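Serine protease inhibitor (Thermoanaerobacter tengcongensis, PDB 2PEE) probably inhibits serine proteases as a thermophilic serpin whose N terminus functions to trap the metastable native state. Local coordinates at residues A[8-13]-A[122-127]; A[55-60]-A[173-178]; A[282-287]-A[326-331]; A[180-185]-A[336-341]; A[240-245]-A[365-370]. The protein carries 1 engineered substitution. All blocks are in the same frame, centred on the assembly; numbering follows the deposited sequence.

Interaction 1 of 5, residues A[8-13]-A[122-127]; sequences DRIKAN and DFLQII. With SO4 (sulfate ion), chain C.
Leu124 opens the contact, its CB lying 4.1 Å from CG1 of Ile10, the two side chains crossing at about a right angle. Ile10 also sends its second branch, CG2, over the helix backbone near Leu124 O and on to the next residue, so that it rests in the angle between Leu124 and Gln125. Gln125 carries the polar half of the contact. Its CG stands anti to the backbone N (chi1 -165°), and a bend at chi2 turns the amide to the N-terminal segment. There the Gln125 chain crosses Ile10 obliquely, OE1 3.9 Å from Ile10 CG2, while NE2 donates an almost straight hydrogen bond of 2.9 Å to Lys11 O (169° at the hydrogen). Lys11 O lies close to the amide plane of Gln125, but the donor stands well above the carbonyl plane and not on a lone pair. The same NE2 also bonds to Asp129, which receives the backbone N of Asn13 as well, and these bonds together fix the rotation of the amide. Asn13 crosses Gln125 at about a right angle, its ND2 3.5 Å from Gln125 NE2, with the amide planes only 19° apart. With an alanine in place of Gln125, Lys11 O would probably lose this donor and Asp129 one of its partners. Facing away from the helix, Ala12 N binds O3 of a sulfate, probably from the crystallisation liquor, at 2.9 Å. The arrangement is that of an irregular N-terminal extension lying along helix 121-130 at the surface of the serpin fold, consistent with the role of this terminus in trapping the native state.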
# COMPACT_ATOMS: atom_id res chain seq x y z
N ASP A 8 4.05 -3.86 25.33
CA ASP A 8 4.93 -4.74 26.09
C ASP A 8 4.20 -5.43 27.24
O ASP A 8 4.49 -6.58 27.58
CB ASP A 8 6.12 -3.95 26.63
CG ASP A 8 7.01 -3.40 25.54
OD1 ASP A 8 7.05 -3.97 24.42
OD2 ASP A 8 7.68 -2.40 25.80
N ARG A 9 3.23 -4.71 27.81
CA ARG A 9 2.50 -5.12 29.01
C ARG A 9 1.42 -6.17 28.67
O ARG A 9 1.05 -6.99 29.52
CB ARG A 9 1.82 -3.87 29.61
CG ARG A 9 1.47 -3.94 31.07
CD ARG A 9 2.49 -3.15 31.93
N ILE A 10 0.95 -6.13 27.43
CA ILE A 10 -0.29 -6.78 27.02
C ILE A 10 -0.05 -8.18 26.43
O ILE A 10 0.83 -8.36 25.59
CB ILE A 10 -1.03 -5.85 26.00
CG1 ILE A 10 -1.34 -4.48 26.63
CG2 ILE A 10 -2.28 -6.49 25.40
CD1 ILE A 10 -2.40 -4.51 27.73
N LYS A 11 -0.83 -9.17 26.85
CA LYS A 11 -0.76 -10.49 26.21
C LYS A 11 -1.97 -10.83 25.34
O LYS A 11 -3.12 -10.81 25.79
CB LYS A 11 -0.46 -11.60 27.21
CG LYS A 11 1.01 -11.66 27.63
CD LYS A 11 1.31 -12.92 28.42
CE LYS A 11 2.54 -12.75 29.30
NZ LYS A 11 2.71 -13.92 30.22
N ALA A 12 -1.70 -11.15 24.08
CA ALA A 12 -2.73 -11.61 23.14
C ALA A 12 -3.54 -12.81 23.67
O ALA A 12 -2.97 -13.75 24.23
CB ALA A 12 -2.07 -11.95 21.83
N ASN A 13 -4.86 -12.77 23.51
CA ASN A 13 -5.69 -13.97 23.68
C ASN A 13 -5.85 -14.68 22.34
O ASN A 13 -5.80 -14.03 21.27
CB ASN A 13 -7.12 -13.65 24.13
CG ASN A 13 -7.20 -12.63 25.25
OD1 ASN A 13 -6.53 -12.77 26.29
ND2 ASN A 13 -8.05 -11.60 25.06
N ASP A 122 -8.89 -2.03 27.27
CA ASP A 122 -9.70 -2.78 26.30
C ASP A 122 -9.23 -2.57 24.86
O ASP A 122 -9.07 -3.54 24.11
CB ASP A 122 -11.18 -2.40 26.39
CG ASP A 122 -11.88 -3.01 27.61
OD1 ASP A 122 -11.39 -4.02 28.16
OD2 ASP A 122 -12.94 -2.48 28.00
N PHE A 123 -9.03 -1.31 24.47
CA PHE A 123 -8.48 -0.99 23.15
C PHE A 123 -7.17 -1.73 22.89
O PHE A 123 -7.04 -2.42 21.88
CB PHE A 123 -8.28 0.52 23.00
CG PHE A 123 -7.64 0.93 21.68
CD1 PHE A 123 -8.36 0.87 20.48
CD2 PHE A 123 -6.34 1.43 21.64
CE1 PHE A 123 -7.79 1.26 19.28
CE2 PHE A 123 -5.76 1.82 20.44
CZ PHE A 123 -6.49 1.74 19.26
N LEU A 124 -6.23 -1.60 23.82
CA LEU A 124 -4.93 -2.23 23.67
C LEU A 124 -5.07 -3.74 23.48
O LEU A 124 -4.37 -4.33 22.65
CB LEU A 124 -4.02 -1.90 24.85
CG LEU A 124 -3.62 -0.42 24.99
CD1 LEU A 124 -2.64 -0.20 26.16
CD2 LEU A 124 -3.04 0.14 23.70
N GLN A 125 -6.00 -4.36 24.20
CA GLN A 125 -6.24 -5.79 24.08
C GLN A 125 -6.69 -6.15 22.66
O GLN A 125 -6.21 -7.15 22.10
CB GLN A 125 -7.28 -6.26 25.11
CG GLN A 125 -7.34 -7.76 25.30
CD GLN A 125 -6.02 -8.36 25.74
OE1 GLN A 125 -5.53 -8.06 26.81
NE2 GLN A 125 -5.46 -9.24 24.93
N ILE A 126 -7.58 -5.34 22.09
CA ILE A 126 -8.03 -5.58 20.74
C ILE A 126 -6.84 -5.58 19.79
O ILE A 126 -6.75 -6.49 18.94
CB ILE A 126 -9.12 -4.59 20.31
CG1 ILE A 126 -10.41 -4.87 21.08
CG2 ILE A 126 -9.41 -4.70 18.79
CD1 ILE A 126 -11.47 -3.79 20.97
N ILE A 127 -5.93 -4.61 19.95
CA ILE A 127 -4.70 -4.54 19.13
C ILE A 127 -3.83 -5.80 19.24
O ILE A 127 -3.33 -6.33 18.22
CB ILE A 127 -3.84 -3.31 19.48
CG1 ILE A 127 -4.65 -1.98 19.39
CG2 ILE A 127 -2.58 -3.28 18.64
CD1 ILE A 127 -5.40 -1.74 18.05
S SO4 C . 2.08 -12.10 22.97
O1 SO4 C . 2.02 -12.59 21.58
O2 SO4 C . 1.85 -13.21 23.90
O3 SO4 C . 1.03 -11.11 23.22
O4 SO4 C . 3.40 -11.51 23.17

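Interaction 2 of 5, residues A[55-60]-A[173-178]; sequences LALAMT and MYLINA
Ala56 and Leu175 mark the nearest point of the two backbones, CA to CA 7.0 Å, where the axis of helix 55-60 passes 9.6 Å from that of strand 173-178 with the N-to-C directions 146° apart. Leu175 lies against Ala56 and Thr60, one turn apart on the helix: its CD2 touches Ala56 CB at 3.9 Å, lies 3.6 Å from Thr60 OG1, and also approaches Leu57 CD2. Thr60 splits its two branches. Thr60 CG2, anti to the backbone N, meets Met173 CE tip to tip at 3.9 Å, at the end of a fully extended methionine chain. Thr60 OG1 turns back along the helix and donates to Ala56 O at 2.8 Å, from the face of that carbonyl opposite the one used by Thr60 N, so this buried hydroxyl is satisfied within its own helix even as the apolar Leu175 lies against the same oxygen. Farther along, Asn177 ND2 sits 3.6 Å from the small Ala56 CB. Helix 50-61 lies behind the large serpin sheet in the region known as the shutter; strand 173-183 runs between strands 102-113 and 324-333, and its opposite face, through Tyr174 and Ile176, packs on helix 142-155.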
# COMPACT_ATOMS: atom_id res chain seq x y z
N LEU A 55 -5.71 -1.34 7.31
CA LEU A 55 -5.35 -1.88 8.61
C LEU A 55 -5.33 -0.77 9.64
O LEU A 55 -5.95 -0.89 10.68
CB LEU A 55 -4.01 -2.61 8.58
CG LEU A 55 -3.98 -4.01 8.01
CD1 LEU A 55 -2.56 -4.34 7.60
CD2 LEU A 55 -4.49 -5.06 9.00
N ALA A 56 -4.63 0.32 9.34
CA ALA A 56 -4.50 1.40 10.31
C ALA A 56 -5.87 1.98 10.72
O ALA A 56 -6.13 2.19 11.91
CB ALA A 56 -3.58 2.50 9.78
N LEU A 57 -6.72 2.23 9.74
CA LEU A 57 -8.04 2.79 10.02
C LEU A 57 -8.94 1.82 10.77
O LEU A 57 -9.68 2.23 11.65
CB LEU A 57 -8.72 3.29 8.74
CG LEU A 57 -7.90 4.37 8.02
CD1 LEU A 57 -8.53 4.70 6.71
CD2 LEU A 57 -7.75 5.62 8.86
N ALA A 58 -8.87 0.54 10.44
CA ALA A 58 -9.72 -0.45 11.08
C ALA A 58 -9.33 -0.57 12.51
O ALA A 58 -10.20 -0.65 13.38
CB ALA A 58 -9.62 -1.78 10.40
N MET A 59 -8.04 -0.58 12.79
CA MET A 59 -7.65 -0.74 14.19
C MET A 59 -7.97 0.51 15.00
O MET A 59 -8.44 0.42 16.12
CB MET A 59 -6.20 -1.25 14.37
CG MET A 59 -5.13 -0.20 14.34
SD MET A 59 -3.57 -1.03 14.59
CE MET A 59 -2.43 0.29 14.15
N THR A 60 -7.77 1.67 14.40
CA THR A 60 -8.09 2.91 15.10
C THR A 60 -9.59 3.04 15.29
O THR A 60 -10.05 3.60 16.30
CB THR A 60 -7.52 4.13 14.35
OG1 THR A 60 -6.12 3.92 14.11
CG2 THR A 60 -7.69 5.36 15.18
N MET A 173 -1.52 12.72 18.44
CA MET A 173 -1.76 11.38 17.92
C MET A 173 -1.38 11.25 16.45
O MET A 173 -1.86 12.01 15.61
CB MET A 173 -3.24 11.04 18.11
CG MET A 173 -3.66 9.66 17.64
SD MET A 173 -5.44 9.48 17.93
CE MET A 173 -5.63 7.74 17.54
N TYR A 174 -0.50 10.28 16.16
CA TYR A 174 -0.14 9.95 14.78
C TYR A 174 -0.45 8.51 14.50
O TYR A 174 -0.26 7.64 15.37
CB TYR A 174 1.35 10.08 14.55
CG TYR A 174 1.92 11.46 14.58
CD1 TYR A 174 3.03 11.74 15.36
CD2 TYR A 174 1.36 12.48 13.82
CE1 TYR A 174 3.57 13.00 15.40
CE2 TYR A 174 1.89 13.75 13.86
CZ TYR A 174 3.00 14.00 14.65
OH TYR A 174 3.55 15.26 14.70
N LEU A 175 -0.90 8.25 13.27
CA LEU A 175 -0.87 6.90 12.72
C LEU A 175 0.32 6.87 11.79
O LEU A 175 0.46 7.76 10.96
CB LEU A 175 -2.13 6.60 11.93
CG LEU A 175 -3.36 6.07 12.65
CD1 LEU A 175 -3.86 6.97 13.79
CD2 LEU A 175 -4.47 5.87 11.59
N ILE A 176 1.18 5.88 11.94
CA ILE A 176 2.34 5.72 11.07
C ILE A 176 2.21 4.44 10.24
O ILE A 176 2.00 3.36 10.79
CB ILE A 176 3.66 5.72 11.89
CG1 ILE A 176 3.76 6.97 12.79
CG2 ILE A 176 4.87 5.61 10.97
CD1 ILE A 176 3.76 8.29 12.05
N ASN A 177 2.30 4.58 8.92
CA ASN A 177 2.36 3.43 8.05
C ASN A 177 3.65 3.45 7.25
O ASN A 177 3.97 4.47 6.64
CB ASN A 177 1.24 3.48 7.01
CG ASN A 177 -0.11 3.74 7.60
OD1 ASN A 177 -1.04 4.09 6.85
ND2 ASN A 177 -0.25 3.55 8.91
N ALA A 178 4.36 2.33 7.22
CA ALA A 178 5.47 2.17 6.29
C ALA A 178 5.35 0.82 5.63
O ALA A 178 5.09 -0.18 6.30
CB ALA A 178 6.80 2.32 6.99

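Interaction 3 of 5, residues A[282-287]-A[326-331]; sequences KYEYTI and LHKTFI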
# COMPACT_ATOMS: atom_id res chain seq x y z
N LYS A 282 12.56 3.26 -9.46
CA LYS A 282 12.55 3.12 -8.00
C LYS A 282 12.31 4.49 -7.40
O LYS A 282 12.89 5.48 -7.85
CB LYS A 282 13.84 2.45 -7.47
CG LYS A 282 15.06 3.36 -7.32
CD LYS A 282 16.41 2.65 -7.58
CE LYS A 282 16.63 1.41 -6.68
NZ LYS A 282 16.82 1.71 -5.22
N TYR A 283 11.42 4.56 -6.43
CA TYR A 283 11.14 5.80 -5.74
C TYR A 283 10.32 5.52 -4.51
O TYR A 283 9.70 4.46 -4.40
CB TYR A 283 10.39 6.78 -6.65
CG TYR A 283 9.03 6.32 -7.09
CD1 TYR A 283 7.90 6.59 -6.32
CD2 TYR A 283 8.86 5.63 -8.29
CE1 TYR A 283 6.63 6.16 -6.71
CE2 TYR A 283 7.59 5.18 -8.69
CZ TYR A 283 6.48 5.47 -7.89
OH TYR A 283 5.22 5.05 -8.27
N GLU A 284 10.33 6.47 -3.59
CA GLU A 284 9.55 6.43 -2.37
C GLU A 284 8.43 7.45 -2.55
O GLU A 284 8.55 8.37 -3.36
CB GLU A 284 10.42 6.78 -1.16
CG GLU A 284 10.97 8.23 -1.16
CD GLU A 284 11.87 8.56 0.03
OE1 GLU A 284 12.02 9.76 0.36
OE2 GLU A 284 12.43 7.62 0.65
N TYR A 285 7.35 7.30 -1.81
CA TYR A 285 6.30 8.29 -1.81
C TYR A 285 5.74 8.40 -0.41
O TYR A 285 5.37 7.40 0.20
CB TYR A 285 5.22 7.92 -2.82
CG TYR A 285 4.20 9.00 -3.09
CD1 TYR A 285 4.46 10.02 -3.99
CD2 TYR A 285 2.96 8.99 -2.46
CE1 TYR A 285 3.51 11.01 -4.25
CE2 TYR A 285 2.01 9.97 -2.70
CZ TYR A 285 2.28 10.97 -3.60
OH TYR A 285 1.33 11.93 -3.84
N THR A 286 5.70 9.64 0.09
CA THR A 286 5.19 9.94 1.42
C THR A 286 3.91 10.76 1.28
O THR A 286 3.92 11.81 0.67
CB THR A 286 6.22 10.78 2.22
OG1 THR A 286 7.51 10.17 2.13
CG2 THR A 286 5.83 10.86 3.66
N ILE A 287 2.82 10.28 1.85
CA ILE A 287 1.57 11.04 1.82
C ILE A 287 0.94 11.26 3.20
O ILE A 287 0.69 10.32 3.95
CB ILE A 287 0.54 10.40 0.84
CG1 ILE A 287 -0.76 11.21 0.84
CG2 ILE A 287 0.29 8.93 1.17
CD1 ILE A 287 -1.57 11.07 -0.44
N LEU A 326 0.44 9.43 8.61
CA LEU A 326 1.67 9.55 7.87
C LEU A 326 1.95 8.23 7.17
O LEU A 326 2.29 7.25 7.83
CB LEU A 326 2.80 9.87 8.84
CG LEU A 326 3.90 10.84 8.42
CD1 LEU A 326 3.30 12.08 7.76
CD2 LEU A 326 4.69 11.23 9.65
N HIS A 327 1.78 8.22 5.85
CA HIS A 327 1.88 7.02 5.03
C HIS A 327 3.07 7.09 4.07
O HIS A 327 3.15 8.04 3.26
CB HIS A 327 0.59 6.90 4.23
CG HIS A 327 0.38 5.56 3.61
ND1 HIS A 327 0.77 5.26 2.32
CD2 HIS A 327 -0.20 4.43 4.09
CE1 HIS A 327 0.45 4.01 2.04
NE2 HIS A 327 -0.14 3.48 3.10
N LYS A 328 3.98 6.11 4.15
CA LYS A 328 5.17 6.09 3.27
C LYS A 328 5.51 4.72 2.70
O LYS A 328 5.62 3.74 3.43
CB LYS A 328 6.40 6.64 3.96
CG LYS A 328 7.62 6.74 3.03
CD LYS A 328 8.75 7.52 3.69
CE LYS A 328 9.93 7.69 2.73
NZ LYS A 328 11.00 8.60 3.27
N THR A 329 5.72 4.69 1.39
CA THR A 329 5.94 3.47 0.66
C THR A 329 7.18 3.61 -0.23
O THR A 329 7.55 4.73 -0.59
CB THR A 329 4.73 3.15 -0.25
OG1 THR A 329 4.41 4.31 -1.05
CG2 THR A 329 3.52 2.77 0.57
N PHE A 330 7.78 2.48 -0.60
CA PHE A 330 8.93 2.43 -1.48
C PHE A 330 8.84 1.22 -2.40
O PHE A 330 8.66 0.08 -1.91
CB PHE A 330 10.22 2.37 -0.67
CG PHE A 330 11.44 2.20 -1.52
CD1 PHE A 330 12.00 3.31 -2.18
CD2 PHE A 330 12.01 0.93 -1.71
CE1 PHE A 330 13.13 3.15 -3.01
CE2 PHE A 330 13.13 0.75 -2.55
CZ PHE A 330 13.70 1.86 -3.20
N ILE A 331 9.00 1.44 -3.71
CA ILE A 331 9.08 0.34 -4.67
C ILE A 331 10.33 0.43 -5.54
O ILE A 331 10.87 1.51 -5.77
CB ILE A 331 7.81 0.25 -5.59
CG1 ILE A 331 7.75 -1.09 -6.35
CG2 ILE A 331 7.78 1.38 -6.59
CD1 ILE A 331 7.65 -2.34 -5.46
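Lys328 reaches across to strand 282-287; its chain is extended, CG anti to the backbone N (chi1 -175°). Lys328 CB lies 4.0 Å from Tyr285 O, CG comes alongside Thr286 OG1, and CD passes that oxygen at 3.3 Å. CE lies beside both Thr286 OG1 and the carboxylate of Glu284, and Lys328 NZ ends 3.1 Å from Glu284 OE2 in a salt bridge whose hydrogen bond is weak. The stronger partner of NZ is Lys162 O, so the ammonium is shared between a charge and a backbone carbonyl. Farther along the same face, the Phe330 ring turns its edge to Lys282 NZ, which lies 3.7 Å from CZ, and to Glu284 CB. Beneath these side chains the strands run antiparallel, 172° between directions, joined by paired backbone hydrogen bonds at Tyr283-Ile331, Tyr285-Thr329 and Ile287-His327. The side chains of those pairs occupy the other face, where Ile287 CG2 touches His327 CB at 3.7 Å and His327 NE2 bonds to Ser49 O. Strand 46-48 packs against this face. The ladder is the antiparallel pairing of strands 5 and 6 in sheet A of serpins, on the side of strand 324-333 away from strand 173-183.

Interaction 4 of 5, residues A[180-185]-A[336-341]; sequences AFDAEW and LGTKAG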
# COMPACT_ATOMS: atom_id res chain seq x y z
N ALA A 180 7.09 -1.91 2.67
CA ALA A 180 8.23 -2.26 1.84
C ALA A 180 8.13 -3.66 1.30
O ALA A 180 7.59 -4.56 1.95
CB ALA A 180 9.50 -2.11 2.64
N PHE A 181 8.72 -3.86 0.13
CA PHE A 181 8.58 -5.11 -0.58
C PHE A 181 9.93 -5.58 -1.09
O PHE A 181 10.64 -4.82 -1.74
CB PHE A 181 7.59 -4.90 -1.73
CG PHE A 181 7.22 -6.15 -2.46
CD1 PHE A 181 6.66 -7.22 -1.79
CD2 PHE A 181 7.42 -6.24 -3.83
CE1 PHE A 181 6.31 -8.38 -2.48
CE2 PHE A 181 7.07 -7.40 -4.53
CZ PHE A 181 6.50 -8.48 -3.84
N ASP A 182 10.29 -6.82 -0.78
CA ASP A 182 11.60 -7.36 -1.14
C ASP A 182 11.42 -8.72 -1.78
O ASP A 182 11.22 -9.71 -1.08
CB ASP A 182 12.44 -7.49 0.12
CG ASP A 182 13.91 -7.70 -0.17
OD1 ASP A 182 14.30 -7.91 -1.34
OD2 ASP A 182 14.69 -7.65 0.80
N ALA A 183 11.48 -8.77 -3.11
CA ALA A 183 11.05 -9.95 -3.83
C ALA A 183 11.77 -10.17 -5.15
O ALA A 183 12.23 -9.22 -5.78
CB ALA A 183 9.58 -9.86 -4.08
N GLU A 184 11.85 -11.42 -5.57
CA GLU A 184 12.36 -11.77 -6.87
C GLU A 184 11.26 -11.98 -7.89
O GLU A 184 10.16 -12.38 -7.53
CB GLU A 184 13.12 -13.05 -6.76
CG GLU A 184 14.59 -12.88 -6.75
CD GLU A 184 15.29 -14.22 -6.84
OE1 GLU A 184 16.29 -14.39 -6.11
OE2 GLU A 184 14.80 -15.09 -7.62
N TRP A 185 11.54 -11.73 -9.16
CA TRP A 185 10.63 -12.18 -10.21
C TRP A 185 10.58 -13.72 -10.22
O TRP A 185 11.52 -14.40 -9.76
CB TRP A 185 11.10 -11.68 -11.59
CG TRP A 185 11.07 -10.18 -11.75
CD1 TRP A 185 12.12 -9.38 -12.03
CD2 TRP A 185 9.92 -9.31 -11.67
NE1 TRP A 185 11.73 -8.06 -12.10
CE2 TRP A 185 10.38 -7.99 -11.89
CE3 TRP A 185 8.56 -9.52 -11.43
CZ2 TRP A 185 9.53 -6.87 -11.89
CZ3 TRP A 185 7.71 -8.41 -11.41
CH2 TRP A 185 8.20 -7.10 -11.65
N LEU A 336 16.25 -8.33 -11.22
CA LEU A 336 15.97 -9.55 -10.42
C LEU A 336 14.59 -9.50 -9.77
O LEU A 336 14.05 -10.52 -9.35
CB LEU A 336 17.04 -9.75 -9.36
CG LEU A 336 18.47 -10.12 -9.80
CD1 LEU A 336 19.25 -10.60 -8.59
CD2 LEU A 336 18.48 -11.19 -10.87
N GLY A 337 14.01 -8.31 -9.72
CA GLY A 337 12.65 -8.10 -9.26
C GLY A 337 12.61 -6.78 -8.54
O GLY A 337 12.08 -5.80 -9.01
N THR A 338 13.23 -6.78 -7.38
CA THR A 338 13.23 -5.67 -6.49
C THR A 338 14.66 -5.12 -6.42
O THR A 338 14.88 -3.98 -6.01
CB THR A 338 12.71 -6.22 -5.18
OG1 THR A 338 11.39 -5.73 -4.99
CG2 THR A 338 13.57 -5.86 -3.99
N LYS A 339 15.61 -5.96 -6.83
CA LYS A 339 17.03 -5.68 -6.72
C LYS A 339 17.64 -5.79 -8.12
O LYS A 339 17.07 -6.44 -9.03
CB LYS A 339 17.70 -6.66 -5.73
N ALA A 340 18.78 -5.13 -8.31
CA ALA A 340 19.48 -5.16 -9.59
C ALA A 340 20.39 -6.40 -9.76
O ALA A 340 20.65 -7.13 -8.79
CB ALA A 340 20.29 -3.89 -9.78
N GLY A 341 20.83 -6.64 -10.99
CA GLY A 341 21.90 -7.60 -11.25
C GLY A 341 21.54 -8.66 -12.26
O GLY A 341 21.45 -9.84 -11.92
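Trp185 lays one face of its five-membered ring over the backbone of Gly337, whose CA lies above that face, though how closely is doubtful. The indole also meets a stacked Tyr232, Tyr189 edge-to-face and Lys230 through a cation-pi contact, while NE1 bonds to Asp334 O. The Phe181 ring, edge-to-face with Tyr232, approaches Thr338 obliquely, Phe181 CD2 4.2 Å from Thr338 OG1. This is the breach of the serpin fold, where strand 173-183 ends and the segment leading from strand 324-333 toward the reactive-centre loop turns away. The backbones join through Trp185 N, which donates to Leu336 O at 2.8 Å and 163°; the same oxygen receives a CA-H contact from Glu184 CA at 3.3 Å. A leucine in place of Trp185 would probably lose the flat cover over Gly337 and leave Asp334 O without its indole donor. Thr338 points its side chain to the strand: OG1 makes a weak hydrogen bond of 3.5 Å to Phe181 O, and CG2 meets Asp182 OD1 at 3.4 Å, the side chains of Asp182 and Thr338 crossing at about a right angle.

Interaction 5 of 5, residues A[240-245]-A[365-370]; sequences VAILPD and PFIFAI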
# COMPACT_ATOMS: atom_id res chain seq x y z
N VAL A 240 1.30 -5.74 -11.77
CA VAL A 240 0.25 -5.47 -12.76
C VAL A 240 0.58 -4.13 -13.40
O VAL A 240 0.73 -3.13 -12.69
CB VAL A 240 -1.16 -5.43 -12.08
CG1 VAL A 240 -2.23 -4.96 -13.03
CG2 VAL A 240 -1.54 -6.79 -11.52
N ALA A 241 0.71 -4.10 -14.72
CA ALA A 241 0.96 -2.84 -15.44
C ALA A 241 -0.23 -2.54 -16.31
O ALA A 241 -0.60 -3.36 -17.14
CB ALA A 241 2.23 -2.92 -16.30
N ILE A 242 -0.83 -1.37 -16.11
CA ILE A 242 -1.93 -0.93 -16.95
C ILE A 242 -1.53 0.32 -17.77
O ILE A 242 -1.17 1.37 -17.21
CB ILE A 242 -3.21 -0.65 -16.12
CG1 ILE A 242 -3.67 -1.92 -15.38
CG2 ILE A 242 -4.34 -0.10 -17.01
CD1 ILE A 242 -4.67 -1.64 -14.22
N LEU A 243 -1.59 0.20 -19.08
CA LEU A 243 -1.27 1.33 -19.93
C LEU A 243 -2.55 1.82 -20.60
O LEU A 243 -3.13 1.10 -21.43
CB LEU A 243 -0.22 0.93 -20.95
CG LEU A 243 0.19 1.95 -22.00
CD1 LEU A 243 1.13 2.95 -21.40
CD2 LEU A 243 0.85 1.24 -23.13
N PRO A 244 -3.03 3.02 -20.21
CA PRO A 244 -4.20 3.63 -20.83
C PRO A 244 -3.94 3.97 -22.28
O PRO A 244 -2.80 4.17 -22.67
CB PRO A 244 -4.37 4.93 -20.03
CG PRO A 244 -3.70 4.70 -18.74
CD PRO A 244 -2.51 3.84 -19.10
N ASP A 245 -5.01 4.05 -23.06
CA ASP A 245 -4.94 4.46 -24.46
C ASP A 245 -4.32 5.86 -24.60
O ASP A 245 -4.39 6.69 -23.69
CB ASP A 245 -6.34 4.45 -25.09
CG ASP A 245 -6.85 3.03 -25.39
OD1 ASP A 245 -6.09 2.03 -25.26
OD2 ASP A 245 -8.04 2.92 -25.77
N PRO A 365 3.33 7.34 -19.73
CA PRO A 365 2.78 7.15 -18.38
C PRO A 365 1.81 5.97 -18.23
O PRO A 365 1.04 5.68 -19.15
CB PRO A 365 2.05 8.47 -18.10
CG PRO A 365 2.78 9.46 -18.93
CD PRO A 365 3.08 8.71 -20.22
N PHE A 366 1.88 5.30 -17.08
CA PHE A 366 1.09 4.09 -16.83
C PHE A 366 0.83 3.94 -15.34
O PHE A 366 1.44 4.64 -14.52
CB PHE A 366 1.79 2.83 -17.37
CG PHE A 366 3.17 2.58 -16.78
CD1 PHE A 366 3.33 1.72 -15.69
CD2 PHE A 366 4.30 3.18 -17.34
CE1 PHE A 366 4.61 1.46 -15.16
CE2 PHE A 366 5.57 2.93 -16.81
CZ PHE A 366 5.73 2.08 -15.72
N ILE A 367 -0.08 3.04 -14.97
CA ILE A 367 -0.28 2.76 -13.59
C ILE A 367 0.11 1.31 -13.35
O ILE A 367 0.12 0.51 -14.28
CB ILE A 367 -1.71 3.09 -13.11
CG1 ILE A 367 -2.68 1.97 -13.44
CG2 ILE A 367 -2.21 4.40 -13.73
CD1 ILE A 367 -4.02 2.16 -12.75
N PHE A 368 0.49 0.99 -12.12
CA PHE A 368 0.87 -0.36 -11.78
C PHE A 368 0.29 -0.71 -10.43
O PHE A 368 -0.12 0.17 -9.66
CB PHE A 368 2.39 -0.51 -11.77
CG PHE A 368 3.06 0.27 -10.68
CD1 PHE A 368 3.43 -0.36 -9.48
CD2 PHE A 368 3.32 1.64 -10.84
CE1 PHE A 368 4.04 0.37 -8.45
CE2 PHE A 368 3.95 2.37 -9.82
CZ PHE A 368 4.30 1.74 -8.62
N ALA A 369 0.24 -2.01 -10.14
CA ALA A 369 -0.14 -2.48 -8.82
C ALA A 369 0.70 -3.70 -8.52
O ALA A 369 1.29 -4.31 -9.41
CB ALA A 369 -1.61 -2.84 -8.77
N ILE A 370 0.78 -4.02 -7.23
CA ILE A 370 1.31 -5.27 -6.80
C ILE A 370 0.14 -5.93 -6.11
O ILE A 370 -0.40 -5.41 -5.15
CB ILE A 370 2.50 -5.08 -5.88
CG1 ILE A 370 3.57 -4.23 -6.61
CG2 ILE A 370 3.04 -6.43 -5.41
CD1 ILE A 370 5.00 -4.47 -6.16
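Ile242 and Ile367 come together through unlike first torsions: CG1 of Ile242 stands anti to its carbonyl carbon (chi1 -60°), whereas CG1 of Ile367 sits between the backbone N and the carbonyl carbon (chi1 82°). The result is two chains lying side by side and pointing the same way, with Ile242 CB 3.8 Å from Ile367 CG1 and the two CD1 atoms 4.1 Å apart. Next to them on this face, Val240 CB and Ala369 CB meet at 4.2 Å. Four backbone hydrogen bonds hold the register, a reciprocal pair between Val240 and Ala369 and another between Ile242 and Ile367. Phe366 and Phe368 lead their rings away toward strand 270-288. There Phe366 packs on Pro279 and Phe281, and Phe368 on Phe281 and Tyr283. At the end of the ladder Leu243 sends CD1 obliquely over Phe366 CB, at 4.1 Å, and beside Pro365 O. The isoleucine face is covered by Tyr253 and Ile254 of helix 250-255. The pair belongs to sheet B of the serpin fold, in the hydrophobic core; here strand 237-244 pairs with strand 366-372, which in turn pairs with the C-terminal strand 378-384.

In the fold
Interaction 1 is the surface contact of the set, resting on one side-chain hydrogen bond and a little apolar cover, whereas interactions 2 and 5 are both buried; 5 is apolar between side chains, while 2 also brings in the polar ends of Thr60 and Asn177. Interaction 1 nevertheless touches interaction 2, through Phe123 and Ile127 against Met59. Interactions 2, 3 and 4 draw on neighbouring strands 173-183 and 324-333, which bond directly, the latter leading on into interaction 4. Interactions 3 and 5 are both antiparallel ladders, but the former adds a salt bridge on its more exposed face. Ile331, Phe181 and Ile370 meet where interactions 3, 4 and 5 converge, linking sheet A to sheet B.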